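Local coordinates for D-xylonate dehydratase (Caulobacter crescentus, PDB 5OYN), which catalyses the dehydration of D-xylonate, and of D-gluconate about as efficiently, to 2-keto-3-deoxy sugar acids, using a [2Fe-2S] cluster and magnesium, at residues G251-I254 / V255-A258. Numbering follows the deposited sequence.
Sequences GQRI and VDLA
Leu257 N donates to Arg253 O at 3.0 Å in a nearly straight i to i+4 helix bond. Ala258 N reaches Ile254 O at 3.1 Å, but this bond is bent and weak. On the same turn, three residues apart, Arg253 and Asp256 form a long salt bridge whose hydrogen bond is weak, NH1 standing 3.4 Å from OD2, with the guanidinium and carboxylate planes turned 68° apart. Both have stronger partners outside these two turns: Arg253 NE hydrogen-bonds to Val358 O, and Asp256 OD1 forms a salt bridge with Arg13 near the start of the modelled chain. Arg253 gets there because CG sits anti to the backbone N (chi1 -175°) and the chain then bends at chi2, bringing the guanidinium back over Asp256 and Leu257. The group passes obliquely by the Leu257 isobutyl, with NE 3.9 Å from Leu257 CD2. A methionine in place of Arg253 would probably leave Asp256 OD2 without this positive mate and Val358 O without its side-chain donor.

All this belongs to the last turns of helix 241-259, which packs against the four-stranded parallel sheet of the N-terminal region, well away from the cluster and the magnesium. Ile254 and Leu257 cross at about a right angle on the sheet-facing side, their CD1 methyls 3.8 Å apart. Both touch Ile156 of strand 155-159, while Ile254 and Ala258 also meet Ala130 of strand 130-135. Val255 packs on Ile84 and Ala87 of helix 73-87, and its CG1 lies 3.9 Å from Gly251 O. On the subunit boundary, Gln252 NE2 hydrogen-bonds to Glu48 of the second subunit.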
loop_
_atom_site.group_PDB
_atom_site.type_symbol
_atom_site.label_atom_id
_atom_site.label_comp_id
_atom_site.label_asym_id
_atom_site.label_seq_id
_atom_site.Cartn_x
_atom_site.Cartn_y
_atom_site.Cartn_z
ATOM N N GLY A 251 -10.003 15.082 -8.052
ATOM C CA GLY A 251 -8.594 15.395 -8.231
ATOM C C GLY A 251 -8.342 16.221 -9.476
ATOM O O GLY A 251 -7.529 17.149 -9.465
ATOM N N GLN A 252 -9.036 15.893 -10.565
ATOM C CA GLN A 252 -9.027 16.743 -11.754
ATOM C C GLN A 252 -9.498 18.157 -11.434
ATOM O O GLN A 252 -8.858 19.145 -11.823
ATOM C CB GLN A 252 -9.917 16.127 -12.825
ATOM C CG GLN A 252 -9.156 15.368 -13.849
ATOM C CD GLN A 252 -10.072 14.634 -14.773
ATOM O OE1 GLN A 252 -11.241 14.421 -14.457
ATOM N NE2 GLN A 252 -9.557 14.247 -15.935
ATOM N N ARG A 253 -10.616 18.274 -10.722
ATOM C CA ARG A 253 -11.220 19.586 -10.542
ATOM C C ARG A 253 -10.360 20.502 -9.681
ATOM O O ARG A 253 -10.418 21.724 -9.840
ATOM C CB ARG A 253 -12.606 19.435 -9.931
ATOM C CG ARG A 253 -13.358 20.729 -9.805
ATOM C CD ARG A 253 -13.387 21.456 -11.138
ATOM N NE ARG A 253 -13.952 22.792 -11.002
ATOM C CZ ARG A 253 -14.027 23.679 -11.987
ATOM N NH1 ARG A 253 -13.568 23.375 -13.192
ATOM N NH2 ARG A 253 -14.562 24.874 -11.760
ATOM N N ILE A 254 -9.568 19.953 -8.762
ATOM C CA ILE A 254 -8.910 20.834 -7.801
ATOM C C ILE A 254 -7.775 21.590 -8.465
ATOM O O ILE A 254 -7.417 22.682 -8.020
ATOM C CB ILE A 254 -8.428 20.055 -6.559
ATOM C CG1 ILE A 254 -7.981 21.005 -5.434
ATOM C CG2 ILE A 254 -7.286 19.107 -6.911
ATOM C CD1 ILE A 254 -8.857 22.211 -5.203
ATOM N N VAL A 255 -7.192 21.051 -9.537
ATOM C CA VAL A 255 -6.154 21.828 -10.202
ATOM C C VAL A 255 -6.790 22.975 -10.987
ATOM O O VAL A 255 -6.267 24.099 -11.000
ATOM C CB VAL A 255 -5.248 20.933 -11.079
ATOM C CG1 VAL A 255 -4.758 19.731 -10.302
ATOM C CG2 VAL A 255 -5.951 20.495 -12.319
ATOM N N ASP A 256 -7.950 22.723 -11.611
ATOM C CA ASP A 256 -8.735 23.794 -12.220
ATOM C C ASP A 256 -8.987 24.923 -11.222
ATOM O O ASP A 256 -8.712 26.093 -11.505
ATOM C CB ASP A 256 -10.066 23.238 -12.725
ATOM C CG ASP A 256 -9.939 22.490 -14.035
ATOM O OD1 ASP A 256 -8.989 22.768 -14.804
ATOM O OD2 ASP A 256 -10.817 21.631 -14.294
ATOM N N LEU A 257 -9.496 24.583 -10.036
ATOM C CA LEU A 257 -9.721 25.588 -9.008
ATOM C C LEU A 257 -8.434 26.299 -8.619
ATOM O O LEU A 257 -8.476 27.443 -8.157
ATOM C CB LEU A 257 -10.343 24.951 -7.767
ATOM C CG LEU A 257 -11.733 24.332 -7.808
ATOM C CD1 LEU A 257 -12.088 23.928 -6.391
ATOM C CD2 LEU A 257 -12.749 25.320 -8.350
ATOM N N ALA A 258 -7.289 25.641 -8.764
ATOM C CA ALA A 258 -6.035 26.313 -8.442
ATOM C C ALA A 258 -5.668 27.329 -9.513
ATOM O O ALA A 258 -5.166 28.411 -9.194
ATOM C CB ALA A 258 -4.910 25.294 -8.267
#